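PDB 2AWI: PrgX from Enterococcus faecalis, which serves as the receptor for the peptide sex pheromone cCF10 in the regulation of conjugation, and probably acts as a DNA-binding repressor. Local coordinates for residues T189-L194 / G230-E235; K195-I200 / Q211-Q216; Y17-L22 / S30-V35; S24-K29 / S51-V56. The protein carries 1 engineered substitution. All blocks are in the same frame, centred on the assembly; numbering follows the deposited sequence.

In the fold
From the N terminus, interaction 3 opens first, joining 17-22 to 30-35 and closing a short loop round the turn between helix 19-23 and helix 29-36. Interaction 4 crosses it: 24-29 lies between the two segments of interaction 3, while its partner 51-56 comes after both. The two contacts, centres about 8 Å apart, together tie helices 19-23, 29-36 and 44-54 of the helix-turn-helix region. Interactions 1 and 2 follow in the TPR-like region, both built on helix 184-203. Interaction 2 closes the hairpin to helix 207-220 and sits within the longer loop that interaction 1 closes onto helix 230-248. The centres of interactions 2 and 3 are about 52 Å apart.

Interaction 1 (T189-L194 / G230-E235); sequences TIQTVL and GYYDLE
Tyr232 reaches from helix 230-248 to helix 184-203 and meets Gln191 and Thr192 with the edge of its ring. Its CG stands anti to the carbonyl carbon (chi1 -76°), and from there the ring extends toward helix 184-203. The tighter part is at the phenol end: Tyr232 OH donates a hydrogen bond to Thr192 OG1 at 2.9 Å, and the threonine oxygen lies near the ring plane. Thr192 OG1 sits beside its own backbone N (chi1 -57°), where it is also hydrogen-bonded to the carbonyl of Leu188 one turn back, so two bonds hold this hydroxyl. This end lies on the partly exposed side; the root of the ring meets Gln191, which is buried against Phe217 and Leu220, and there Gln191 CB touches Tyr232 CD1 at 3.6 Å. Even where the backbones come closest, the CA atoms of Gln191 and Tyr232 are 7.7 Å apart, and the segments bury 160 Å² in all, nearly all of it on these three residues. Helix 207-220 packs beside the contact, helix 150-159 touches Thr192 through Ser157, and the second subunit meets helix 230-248 at Tyr231 and Asp233.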
loop_
_atom_site.group_PDB
_atom_site.type_symbol
_atom_site.label_atom_id
_atom_site.label_comp_id
_atom_site.label_asym_id
_atom_site.label_seq_id
_atom_site.Cartn_x
_atom_site.Cartn_y
_atom_site.Cartn_z
ATOM N N THR A 189 -28.234 -14.822 14.782
ATOM C CA THR A 189 -28.933 -15.735 13.897
ATOM C C THR A 189 -29.568 -15.074 12.673
ATOM O O THR A 189 -29.476 -15.597 11.564
ATOM C CB THR A 189 -30.007 -16.475 14.675
ATOM O OG1 THR A 189 -29.413 -17.066 15.838
ATOM C CG2 THR A 189 -30.632 -17.562 13.813
ATOM N N ILE A 190 -30.209 -13.931 12.867
ATOM C CA ILE A 190 -30.837 -13.250 11.752
ATOM C C ILE A 190 -29.783 -12.676 10.809
ATOM O O ILE A 190 -30.070 -12.416 9.639
ATOM C CB ILE A 190 -31.761 -12.124 12.243
ATOM C CG1 ILE A 190 -30.938 -11.040 12.938
ATOM C CG2 ILE A 190 -32.796 -12.696 13.211
ATOM C CD1 ILE A 190 -31.758 -9.868 13.398
ATOM N N GLN A 191 -28.563 -12.491 11.323
ATOM C CA GLN A 191 -27.456 -11.954 10.535
ATOM C C GLN A 191 -26.743 -13.032 9.732
ATOM O O GLN A 191 -26.319 -12.798 8.605
ATOM C CB GLN A 191 -26.435 -11.269 11.444
ATOM C CG GLN A 191 -26.703 -9.801 11.712
ATOM C CD GLN A 191 -25.842 -9.251 12.837
ATOM O OE1 GLN A 191 -26.172 -9.397 14.012
ATOM N NE2 GLN A 191 -24.725 -8.630 12.479
ATOM N N THR A 192 -26.607 -14.213 10.324
ATOM C CA THR A 192 -25.927 -15.322 9.667
ATOM C C THR A 192 -26.568 -15.637 8.319
ATOM O O THR A 192 -25.871 -15.886 7.336
ATOM C CB THR A 192 -25.953 -16.584 10.555
ATOM O OG1 THR A 192 -25.358 -16.283 11.824
ATOM C CG2 THR A 192 -25.173 -17.726 9.902
ATOM N N VAL A 193 -27.898 -15.618 8.292
ATOM C CA VAL A 193 -28.664 -15.897 7.084
ATOM C C VAL A 193 -28.241 -14.979 5.959
ATOM O O VAL A 193 -27.904 -15.431 4.873
ATOM C CB VAL A 193 -30.184 -15.679 7.298
ATOM C CG1 VAL A 193 -30.918 -15.894 5.985
ATOM C CG2 VAL A 193 -30.710 -16.615 8.363
ATOM N N LEU A 194 -28.261 -13.683 6.228
ATOM C CA LEU A 194 -27.913 -12.706 5.217
ATOM C C LEU A 194 -26.502 -12.904 4.704
ATOM O O LEU A 194 -26.278 -12.907 3.498
ATOM C CB LEU A 194 -28.089 -11.289 5.775
ATOM C CG LEU A 194 -29.429 -11.071 6.491
ATOM C CD1 LEU A 194 -29.511 -9.665 7.045
ATOM C CD2 LEU A 194 -30.562 -11.336 5.520
ATOM N N GLY A 230 -19.464 -7.576 14.332
ATOM C CA GLY A 230 -18.356 -6.914 13.671
ATOM C C GLY A 230 -17.710 -7.706 12.546
ATOM O O GLY A 230 -17.362 -7.142 11.505
ATOM N N TYR A 231 -17.531 -9.006 12.747
ATOM C CA TYR A 231 -16.923 -9.843 11.722
ATOM C C TYR A 231 -17.813 -9.894 10.481
ATOM O O TYR A 231 -17.327 -9.846 9.353
ATOM C CB TYR A 231 -16.696 -11.264 12.253
ATOM C CG TYR A 231 -15.746 -11.347 13.427
ATOM C CD1 TYR A 231 -14.435 -10.867 13.334
ATOM C CD2 TYR A 231 -16.142 -11.934 14.623
ATOM C CE1 TYR A 231 -13.550 -10.981 14.404
ATOM C CE2 TYR A 231 -15.266 -12.048 15.696
ATOM C CZ TYR A 231 -13.977 -11.573 15.581
ATOM O OH TYR A 231 -13.127 -11.698 16.653
ATOM N N TYR A 232 -19.117 -10.002 10.703
ATOM C CA TYR A 232 -20.087 -10.050 9.619
ATOM C C TYR A 232 -20.135 -8.712 8.886
ATOM O O TYR A 232 -20.259 -8.665 7.665
ATOM C CB TYR A 232 -21.484 -10.368 10.175
ATOM C CG TYR A 232 -21.722 -11.816 10.570
ATOM C CD1 TYR A 232 -22.934 -12.203 11.134
ATOM C CD2 TYR A 232 -20.756 -12.799 10.354
ATOM C CE1 TYR A 232 -23.187 -13.538 11.471
ATOM C CE2 TYR A 232 -21.004 -14.148 10.693
ATOM C CZ TYR A 232 -22.221 -14.498 11.246
ATOM O OH TYR A 232 -22.488 -15.805 11.568
ATOM N N ASP A 233 -20.046 -7.621 9.640
ATOM C CA ASP A 233 -20.088 -6.288 9.058
ATOM C C ASP A 233 -18.885 -6.075 8.142
ATOM O O ASP A 233 -18.949 -5.341 7.156
ATOM C CB ASP A 233 -20.096 -5.245 10.180
ATOM C CG ASP A 233 -20.347 -3.840 9.676
ATOM O OD1 ASP A 233 -20.987 -3.695 8.614
ATOM O OD2 ASP A 233 -19.922 -2.880 10.349
ATOM N N LEU A 234 -17.793 -6.746 8.474
ATOM C CA LEU A 234 -16.556 -6.643 7.721
ATOM C C LEU A 234 -16.635 -7.513 6.465
ATOM O O LEU A 234 -16.284 -7.079 5.368
ATOM C CB LEU A 234 -15.403 -7.103 8.615
ATOM C CG LEU A 234 -13.983 -6.596 8.402
ATOM C CD1 LEU A 234 -13.978 -5.079 8.359
ATOM C CD2 LEU A 234 -13.107 -7.108 9.550
ATOM N N GLU A 235 -17.103 -8.743 6.638
ATOM C CA GLU A 235 -17.214 -9.682 5.534
ATOM C C GLU A 235 -18.282 -9.263 4.527
ATOM O O GLU A 235 -18.055 -9.304 3.316
ATOM C CB GLU A 235 -17.517 -11.079 6.073
ATOM C CG GLU A 235 -17.726 -12.135 5.008
ATOM C CD GLU A 235 -17.677 -13.527 5.592
ATOM O OE1 GLU A 235 -17.806 -13.639 6.831
ATOM O OE2 GLU A 235 -17.515 -14.501 4.822
#

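Interaction 2 (K195-I200 / Q211-Q216); sequences KNALTI and QYYINQ
The Tyr213 ring is sandwiched between Ala197 of the facing helix and Tyr212 of its own. Ala197 CB sits over the ring centre on one face, 3.4 Å from the Tyr213 ring centroid and 12° off the normal, a nearly vertical CH-pi contact. On the opposite face Tyr212 CD2 lies above the rim, while Tyr213 CE1 in turn meets the edge of the Tyr212 ring in its plane. With CG anti to the carbonyl carbon, Tyr213 projects toward helix 184-203 and lays its face against the small alanine. Its hydroxyl is hydrogen-bonded to Tyr165 OH, which gives the buried phenol a polar partner on helix 165-172.

Beyond the ring the contact is aliphatic. Leu198 CB rests on Tyr213 CB at 4.0 Å, at the point where the two backbones come nearest. Leu198 CG is turned anti to the backbone N (chi1 174°), which carries its methyls to Ile214; Leu198 CD2 and Ile214 CG1 are pressed to 3.5 Å, tighter than usual for two carbons. On the far side of helix 184-203, Lys195 O accepts from both Thr199 N and Thr199 OG1, on opposite faces of its plane.

All four touching residues are buried. The axes of the two segments approach to 9.0 Å and run nearly antiparallel, at 154°, with a small residue facing a large aromatic one. A close antiparallel pair joined by a short turn is the helical-hairpin packing found in TPR-like folds, consistent with the TPR family to which this region belongs.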
loop_
_atom_site.group_PDB
_atom_site.type_symbol
_atom_site.label_atom_id
_atom_site.label_comp_id
_atom_site.label_asym_id
_atom_site.label_seq_id
_atom_site.Cartn_x
_atom_site.Cartn_y
_atom_site.Cartn_z
ATOM N N LYS A 195 -25.551 -13.090 5.614
ATOM C CA LYS A 195 -24.164 -13.263 5.211
ATOM C C LYS A 195 -24.006 -14.487 4.315
ATOM O O LYS A 195 -23.357 -14.417 3.270
ATOM C CB LYS A 195 -23.274 -13.380 6.451
ATOM C CG LYS A 195 -21.774 -13.327 6.171
ATOM C CD LYS A 195 -21.194 -14.708 5.936
ATOM C CE LYS A 195 -21.274 -15.561 7.195
ATOM N NZ LYS A 195 -20.753 -16.945 6.989
ATOM N N ASN A 196 -24.600 -15.605 4.720
ATOM C CA ASN A 196 -24.510 -16.823 3.931
ATOM C C ASN A 196 -25.257 -16.683 2.615
ATOM O O ASN A 196 -24.793 -17.145 1.572
ATOM C CB ASN A 196 -25.067 -18.022 4.706
ATOM C CG ASN A 196 -24.192 -18.409 5.875
ATOM O OD1 ASN A 196 -22.999 -18.117 5.891
ATOM N ND2 ASN A 196 -24.776 -19.084 6.855
ATOM N N ALA A 197 -26.414 -16.038 2.664
ATOM C CA ALA A 197 -27.207 -15.850 1.460
ATOM C C ALA A 197 -26.471 -14.943 0.483
ATOM O O ALA A 197 -26.451 -15.210 -0.716
ATOM C CB ALA A 197 -28.565 -15.251 1.811
ATOM N N LEU A 198 -25.861 -13.879 1.002
ATOM C CA LEU A 198 -25.134 -12.925 0.160
ATOM C C LEU A 198 -23.870 -13.515 -0.458
ATOM O O LEU A 198 -23.482 -13.148 -1.567
ATOM C CB LEU A 198 -24.783 -11.670 0.964
ATOM C CG LEU A 198 -23.899 -10.627 0.274
ATOM C CD1 LEU A 198 -24.478 -10.280 -1.079
ATOM C CD2 LEU A 198 -23.789 -9.384 1.140
ATOM N N THR A 199 -23.228 -14.428 0.259
ATOM C CA THR A 199 -22.019 -15.065 -0.240
ATOM C C THR A 199 -22.391 -15.877 -1.478
ATOM O O THR A 199 -21.740 -15.795 -2.516
ATOM C CB THR A 199 -21.408 -16.011 0.825
ATOM O OG1 THR A 199 -21.061 -15.252 1.993
ATOM C CG2 THR A 199 -20.166 -16.704 0.285
ATOM N N ILE A 200 -23.449 -16.665 -1.349
ATOM C CA ILE A 200 -23.933 -17.489 -2.441
ATOM C C ILE A 200 -24.375 -16.623 -3.628
ATOM O O ILE A 200 -24.079 -16.932 -4.782
ATOM C CB ILE A 200 -25.109 -18.360 -1.957
ATOM C CG1 ILE A 200 -24.593 -19.382 -0.933
ATOM C CG2 ILE A 200 -25.779 -19.042 -3.138
ATOM C CD1 ILE A 200 -25.688 -20.171 -0.197
ATOM N N GLN A 211 -27.956 -7.476 -3.888
ATOM C CA GLN A 211 -28.378 -6.173 -3.392
ATOM C C GLN A 211 -29.494 -6.350 -2.361
ATOM O O GLN A 211 -29.578 -5.616 -1.378
ATOM C CB GLN A 211 -28.866 -5.287 -4.543
ATOM C CG GLN A 211 -29.091 -3.831 -4.141
ATOM C CD GLN A 211 -29.717 -2.990 -5.247
ATOM O OE1 GLN A 211 -29.864 -1.773 -5.108
ATOM N NE2 GLN A 211 -30.094 -3.636 -6.349
ATOM N N TYR A 212 -30.353 -7.334 -2.588
ATOM C CA TYR A 212 -31.440 -7.576 -1.662
ATOM C C TYR A 212 -30.857 -7.766 -0.267
ATOM O O TYR A 212 -31.187 -7.029 0.662
ATOM C CB TYR A 212 -32.235 -8.829 -2.073
ATOM C CG TYR A 212 -33.225 -9.280 -1.021
ATOM C CD1 TYR A 212 -34.374 -8.535 -0.747
ATOM C CD2 TYR A 212 -32.979 -10.415 -0.249
ATOM C CE1 TYR A 212 -35.251 -8.911 0.279
ATOM C CE2 TYR A 212 -33.845 -10.798 0.776
ATOM C CZ TYR A 212 -34.975 -10.041 1.037
ATOM O OH TYR A 212 -35.813 -10.396 2.076
ATOM N N TYR A 213 -29.979 -8.757 -0.133
ATOM C CA TYR A 213 -29.359 -9.071 1.146
ATOM C C TYR A 213 -28.509 -7.940 1.717
ATOM O O TYR A 213 -28.542 -7.683 2.919
ATOM C CB TYR A 213 -28.549 -10.355 1.006
ATOM C CG TYR A 213 -29.428 -11.544 0.690
ATOM C CD1 TYR A 213 -30.398 -11.974 1.596
ATOM C CD2 TYR A 213 -29.310 -12.226 -0.523
ATOM C CE1 TYR A 213 -31.233 -13.053 1.304
ATOM C CE2 TYR A 213 -30.136 -13.307 -0.825
ATOM C CZ TYR A 213 -31.095 -13.715 0.095
ATOM O OH TYR A 213 -31.906 -14.789 -0.189
ATOM N N ILE A 214 -27.754 -7.259 0.861
ATOM C CA ILE A 214 -26.939 -6.148 1.317
ATOM C C ILE A 214 -27.868 -5.113 1.944
ATOM O O ILE A 214 -27.529 -4.481 2.945
ATOM C CB ILE A 214 -26.161 -5.511 0.144
ATOM C CG1 ILE A 214 -25.052 -6.468 -0.308
ATOM C CG2 ILE A 214 -25.593 -4.146 0.555
ATOM C CD1 ILE A 214 -24.148 -5.901 -1.394
ATOM N N ASN A 215 -29.049 -4.947 1.356
ATOM C CA ASN A 215 -30.029 -3.998 1.870
ATOM C C ASN A 215 -30.612 -4.479 3.195
ATOM O O ASN A 215 -30.756 -3.699 4.137
ATOM C CB ASN A 215 -31.161 -3.793 0.857
ATOM C CG ASN A 215 -30.720 -3.006 -0.365
ATOM O OD1 ASN A 215 -31.481 -2.847 -1.320
ATOM N ND2 ASN A 215 -29.491 -2.504 -0.337
ATOM N N GLN A 216 -30.957 -5.762 3.270
ATOM C CA GLN A 216 -31.509 -6.307 4.506
ATOM C C GLN A 216 -30.507 -6.133 5.653
ATOM O O GLN A 216 -30.866 -5.707 6.751
ATOM C CB GLN A 216 -31.855 -7.792 4.343
ATOM C CG GLN A 216 -33.036 -8.070 3.423
ATOM C CD GLN A 216 -34.206 -7.120 3.650
ATOM O OE1 GLN A 216 -34.659 -6.921 4.778
ATOM N NE2 GLN A 216 -34.699 -6.529 2.569
#

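Interaction 3 (Y17-L22 / S30-V35); sequences YHQIDL and SVYIKV
Gln19 and Tyr32 mark the nearest backbone approach, their CA atoms 7.8 Å apart, where 17-22 faces the middle of helix 29-36. Tyr32 carries most of the contact on its helix. Its CG is anti to the backbone N (chi1 -179°), which directs the ring to helix 19-23, and the two partners meet different parts of it. Gln19 OE1 comes to the ring edge in its plane, 3.7 Å from Tyr32 CD1, with the amide turned 50° from the ring. The same oxygen touches Ile33, 3.5 Å from Ile33 CG1, the side chains crossing at a slant where the contact reaches the surface. Deeper in, Leu22 slants across the phenol end: Leu22 CB is 3.9 Å from Tyr32 CE2, and Leu22 CG is 3.7 Å from Tyr32 OH. Phe50 of helix 44-54 meets Tyr32 edge-to-face, and Arg12 of helix 4-14 touches Gln19, Leu22 and Tyr32. Within 17-22, His18 N donates to Asp21 OD2 at 3.1 Å, a fairly straight bond to the anti lone pair of the carboxylate. The helix pair and its connecting turn belong to the helix-turn-helix region, which probably binds DNA. Between the two segments the contact is van der Waals packing: the Tyr32 hydroxyl is hydrogen-bonded to Glu36 of its own helix, and the Gln19 oxygen is set against C-H groups of Tyr32 and Ile33, a weakly favourable polarity at most.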
loop_
_atom_site.group_PDB
_atom_site.type_symbol
_atom_site.label_atom_id
_atom_site.label_comp_id
_atom_site.label_asym_id
_atom_site.label_seq_id
_atom_site.Cartn_x
_atom_site.Cartn_y
_atom_site.Cartn_z
ATOM N N TYR A 17 -24.734 -10.733 51.465
ATOM C CA TYR A 17 -26.148 -10.524 51.758
ATOM C C TYR A 17 -26.673 -11.675 52.613
ATOM O O TYR A 17 -26.198 -12.811 52.512
ATOM C CB TYR A 17 -26.980 -10.452 50.470
ATOM C CG TYR A 17 -26.822 -9.176 49.665
ATOM C CD1 TYR A 17 -27.050 -7.928 50.242
ATOM C CD2 TYR A 17 -26.468 -9.220 48.315
ATOM C CE1 TYR A 17 -26.934 -6.754 49.491
ATOM C CE2 TYR A 17 -26.347 -8.056 47.557
ATOM C CZ TYR A 17 -26.583 -6.825 48.150
ATOM O OH TYR A 17 -26.463 -5.675 47.402
ATOM N N HIS A 18 -27.651 -11.378 53.460
ATOM C CA HIS A 18 -28.253 -12.405 54.297
ATOM C C HIS A 18 -29.540 -12.829 53.613
ATOM O O HIS A 18 -30.055 -12.112 52.749
ATOM C CB HIS A 18 -28.547 -11.860 55.696
ATOM C CG HIS A 18 -27.317 -11.517 56.475
ATOM N ND1 HIS A 18 -26.339 -12.444 56.769
ATOM C CD2 HIS A 18 -26.896 -10.346 57.007
ATOM C CE1 HIS A 18 -25.369 -11.857 57.448
ATOM N NE2 HIS A 18 -25.683 -10.584 57.606
ATOM N N GLN A 19 -30.063 -13.984 53.995
ATOM C CA GLN A 19 -31.280 -14.485 53.382
ATOM C C GLN A 19 -32.438 -13.490 53.417
ATOM O O GLN A 19 -33.193 -13.391 52.444
ATOM C CB GLN A 19 -31.674 -15.817 54.027
ATOM C CG GLN A 19 -30.579 -16.877 53.879
ATOM C CD GLN A 19 -31.000 -18.258 54.355
ATOM O OE1 GLN A 19 -31.888 -18.882 53.780
ATOM N NE2 GLN A 19 -30.354 -18.741 55.411
ATOM N N ILE A 20 -32.564 -12.749 54.521
ATOM C CA ILE A 20 -33.622 -11.749 54.685
ATOM C C ILE A 20 -33.586 -10.695 53.587
ATOM O O ILE A 20 -34.637 -10.258 53.108
ATOM C CB ILE A 20 -33.499 -10.974 56.029
ATOM C CG1 ILE A 20 -32.124 -11.222 56.638
ATOM C CG2 ILE A 20 -34.643 -11.341 56.976
ATOM C CD1 ILE A 20 -31.814 -10.332 57.802
ATOM N N ASP A 21 -32.383 -10.272 53.206
ATOM C CA ASP A 21 -32.228 -9.243 52.185
ATOM C C ASP A 21 -32.775 -9.674 50.840
ATOM O O ASP A 21 -33.084 -8.836 49.994
ATOM C CB ASP A 21 -30.758 -8.847 52.038
ATOM C CG ASP A 21 -30.187 -8.230 53.309
ATOM O OD1 ASP A 21 -30.786 -7.264 53.833
ATOM O OD2 ASP A 21 -29.132 -8.708 53.777
ATOM N N LEU A 22 -32.901 -10.981 50.650
ATOM C CA LEU A 22 -33.410 -11.537 49.403
ATOM C C LEU A 22 -34.900 -11.836 49.405
ATOM O O LEU A 22 -35.612 -11.446 48.483
ATOM C CB LEU A 22 -32.661 -12.833 49.053
ATOM C CG LEU A 22 -31.374 -12.755 48.227
ATOM C CD1 LEU A 22 -31.719 -12.432 46.787
ATOM C CD2 LEU A 22 -30.434 -11.710 48.818
ATOM N N SER A 30 -38.931 -19.672 55.314
ATOM C CA SER A 30 -38.958 -21.112 55.104
ATOM C C SER A 30 -38.887 -21.501 53.629
ATOM O O SER A 30 -38.056 -22.327 53.239
ATOM C CB SER A 30 -40.218 -21.708 55.736
ATOM O OG SER A 30 -41.383 -21.036 55.284
ATOM N N VAL A 31 -39.758 -20.908 52.814
ATOM C CA VAL A 31 -39.781 -21.212 51.386
ATOM C C VAL A 31 -38.480 -20.827 50.686
ATOM O O VAL A 31 -37.999 -21.554 49.819
ATOM C CB VAL A 31 -40.949 -20.502 50.673
ATOM C CG1 VAL A 31 -40.853 -20.732 49.165
ATOM C CG2 VAL A 31 -42.277 -21.030 51.197
ATOM N N TYR A 32 -37.903 -19.692 51.061
ATOM C CA TYR A 32 -36.669 -19.268 50.430
ATOM C C TYR A 32 -35.549 -20.265 50.667
ATOM O O TYR A 32 -34.700 -20.462 49.799
ATOM C CB TYR A 32 -36.235 -17.887 50.925
ATOM C CG TYR A 32 -34.958 -17.424 50.255
ATOM C CD1 TYR A 32 -33.714 -17.667 50.830
ATOM C CD2 TYR A 32 -34.995 -16.824 48.996
ATOM C CE1 TYR A 32 -32.539 -17.330 50.164
ATOM C CE2 TYR A 32 -33.830 -16.488 48.319
ATOM C CZ TYR A 32 -32.605 -16.743 48.903
ATOM O OH TYR A 32 -31.454 -16.416 48.213
ATOM N N ILE A 33 -35.541 -20.889 51.843
ATOM C CA ILE A 33 -34.512 -21.871 52.166
ATOM C C ILE A 33 -34.612 -23.050 51.209
ATOM O O ILE A 33 -33.599 -23.584 50.761
ATOM C CB ILE A 33 -34.647 -22.377 53.628
ATOM C CG1 ILE A 33 -34.264 -21.251 54.590
ATOM C CG2 ILE A 33 -33.755 -23.601 53.862
ATOM C CD1 ILE A 33 -34.307 -21.637 56.051
ATOM N N LYS A 34 -35.837 -23.452 50.894
ATOM C CA LYS A 34 -36.043 -24.564 49.976
ATOM C C LYS A 34 -35.547 -24.183 48.585
ATOM O O LYS A 34 -34.999 -25.017 47.859
ATOM C CB LYS A 34 -37.524 -24.955 49.930
ATOM C CG LYS A 34 -38.026 -25.600 51.215
ATOM C CD LYS A 34 -39.481 -26.033 51.110
ATOM C CE LYS A 34 -39.942 -26.712 52.395
ATOM N NZ LYS A 34 -41.384 -27.078 52.370
ATOM N N VAL A 35 -35.733 -22.914 48.225
ATOM C CA VAL A 35 -35.285 -22.406 46.935
ATOM C C VAL A 35 -33.768 -22.507 46.793
ATOM O O VAL A 35 -33.279 -22.933 45.748
ATOM C CB VAL A 35 -35.697 -20.934 46.736
ATOM C CG1 VAL A 35 -34.919 -20.330 45.577
ATOM C CG2 VAL A 35 -37.192 -20.844 46.459
#

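Interaction 4 (S24-K29 / S51-V56); sequences SGIMSK and SERLGV
Arg53 extends its guanidinium from helix 44-54 to the loop after helix 19-23, where Ser24 and Ile26 receive it. Arg53 NH2 lies 2.9 Å from the backbone oxygen Ser24 O, which sits at the edge of the guanidinium near its plane. Ile26 approaches from the opposite direction to the arginine chain, and its terminal methyl CD1 reaches the same planar group, 3.1 Å from Arg53 NH1 and 3.6 Å from Arg53 CZ. The arginine chain reaches this position by bends at chi2 (-63°) and chi3 (-146°). Arg53 and Ser24 also touch a crystal neighbour, so the lattice may partly set the pose.

Farther out, Leu22 of helix 19-23 touches the Arg53 side chain, and Ile26 rests on Lys49 and Phe50 of helix 44-54. Ser24 OG is hydrogen-bonded to the carbonyl of Ile20, which ties the loop's start to the preceding helix. The positive phi of Gly25 (90°) turns the chain between the two residues that meet Arg53. Ser28 is the N-cap of helix 29-36, its OG hydrogen-bonded to Val31 N. Helix 44-54 gives way at Gly55, whose phi is positive, and Ser51 OG donates to Val56 O at 2.8 Å, in the carbonyl plane.

This is a surface contact of 112 Å² inside the helix-turn-helix region. Its chemistry is mixed: a cationic group sits beside a carbonyl oxygen, whose partial negative charge would favour it, and shares its surroundings with an aliphatic methyl.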
loop_
_atom_site.group_PDB
_atom_site.type_symbol
_atom_site.label_atom_id
_atom_site.label_comp_id
_atom_site.label_asym_id
_atom_site.label_seq_id
_atom_site.Cartn_x
_atom_site.Cartn_y
_atom_site.Cartn_z
ATOM N N SER A 24 -37.315 -10.989 51.915
ATOM C CA SER A 24 -38.283 -10.102 52.554
ATOM C C SER A 24 -39.111 -9.357 51.517
ATOM O O SER A 24 -38.573 -8.690 50.634
ATOM C CB SER A 24 -37.599 -9.123 53.532
ATOM O OG SER A 24 -36.709 -8.233 52.855
ATOM N N GLY A 25 -40.429 -9.510 51.625
ATOM C CA GLY A 25 -41.340 -8.859 50.705
ATOM C C GLY A 25 -41.642 -9.710 49.489
ATOM O O GLY A 25 -42.507 -9.368 48.684
ATOM N N ILE A 26 -40.938 -10.830 49.356
ATOM C CA ILE A 26 -41.140 -11.707 48.211
ATOM C C ILE A 26 -41.654 -13.097 48.585
ATOM O O ILE A 26 -42.567 -13.616 47.945
ATOM C CB ILE A 26 -39.834 -11.844 47.394
ATOM C CG1 ILE A 26 -39.344 -10.450 46.973
ATOM C CG2 ILE A 26 -40.075 -12.720 46.175
ATOM C CD1 ILE A 26 -38.033 -10.443 46.201
HETATM N N MSE A 27 -41.064 -13.703 49.609
HETATM C CA MSE A 27 -41.487 -15.029 50.056
HETATM C C MSE A 27 -41.038 -15.279 51.486
HETATM O O MSE A 27 -40.138 -14.612 51.986
HETATM C CB MSE A 27 -40.929 -16.124 49.136
HETATM C CG MSE A 27 -39.409 -16.176 49.026
HETATM SE SE MSE A 27 -38.802 -17.674 47.924
HETATM C CE MSE A 27 -39.488 -17.057 46.202
ATOM N N SER A 28 -41.669 -16.246 52.140
ATOM C CA SER A 28 -41.348 -16.573 53.524
ATOM C C SER A 28 -39.923 -17.072 53.667
ATOM O O SER A 28 -39.316 -17.540 52.705
ATOM C CB SER A 28 -42.304 -17.645 54.053
ATOM O OG SER A 28 -42.002 -18.916 53.507
ATOM N N LYS A 29 -39.393 -16.971 54.878
ATOM C CA LYS A 29 -38.045 -17.426 55.167
ATOM C C LYS A 29 -37.944 -18.913 54.854
ATOM O O LYS A 29 -36.997 -19.363 54.209
ATOM C CB LYS A 29 -37.724 -17.190 56.644
ATOM C CG LYS A 29 -36.384 -17.739 57.085
ATOM C CD LYS A 29 -36.163 -17.534 58.575
ATOM C CE LYS A 29 -34.832 -18.140 59.019
ATOM N NZ LYS A 29 -34.575 -17.950 60.481
ATOM N N SER A 51 -32.688 -11.261 41.445
ATOM C CA SER A 51 -31.640 -10.759 40.570
ATOM C C SER A 51 -31.393 -9.276 40.802
ATOM O O SER A 51 -30.245 -8.837 40.893
ATOM C CB SER A 51 -32.027 -10.995 39.110
ATOM O OG SER A 51 -31.133 -10.326 38.240
ATOM N N GLU A 52 -32.471 -8.500 40.894
ATOM C CA GLU A 52 -32.341 -7.070 41.122
ATOM C C GLU A 52 -31.773 -6.803 42.514
ATOM O O GLU A 52 -31.028 -5.838 42.716
ATOM C CB GLU A 52 -33.694 -6.370 40.981
ATOM C CG GLU A 52 -33.590 -4.862 41.153
ATOM C CD GLU A 52 -34.923 -4.154 41.065
ATOM O OE1 GLU A 52 -34.928 -2.908 41.156
ATOM O OE2 GLU A 52 -35.959 -4.837 40.906
ATOM N N ARG A 53 -32.142 -7.659 43.468
ATOM C CA ARG A 53 -31.658 -7.542 44.841
ATOM C C ARG A 53 -30.148 -7.759 44.874
ATOM O O ARG A 53 -29.419 -6.979 45.478
ATOM C CB ARG A 53 -32.326 -8.586 45.742
ATOM C CG ARG A 53 -33.806 -8.370 46.028
ATOM C CD ARG A 53 -34.031 -7.070 46.773
ATOM N NE ARG A 53 -35.144 -7.173 47.711
ATOM C CZ ARG A 53 -36.397 -7.442 47.366
ATOM N NH1 ARG A 53 -36.706 -7.638 46.090
ATOM N NH2 ARG A 53 -37.339 -7.522 48.294
ATOM N N LEU A 54 -29.680 -8.822 44.223
ATOM C CA LEU A 54 -28.251 -9.130 44.191
ATOM C C LEU A 54 -27.452 -8.130 43.349
ATOM O O LEU A 54 -26.248 -7.973 43.549
ATOM C CB LEU A 54 -28.030 -10.541 43.637
ATOM C CG LEU A 54 -28.698 -11.696 44.396
ATOM C CD1 LEU A 54 -28.620 -12.965 43.562
ATOM C CD2 LEU A 54 -28.023 -11.894 45.762
ATOM N N GLY A 55 -28.114 -7.463 42.401
ATOM C CA GLY A 55 -27.411 -6.512 41.557
ATOM C C GLY A 55 -26.639 -7.203 40.439
ATOM O O GLY A 55 -25.802 -6.583 39.784
ATOM N N VAL A 56 -26.924 -8.490 40.218
ATOM C CA VAL A 56 -26.256 -9.267 39.181
ATOM C C VAL A 56 -27.263 -9.537 38.077
ATOM O O VAL A 56 -28.365 -10.005 38.335
ATOM C CB VAL A 56 -25.727 -10.614 39.746
ATOM C CG1 VAL A 56 -25.068 -11.437 38.637
ATOM C CG2 VAL A 56 -24.752 -10.342 40.873
#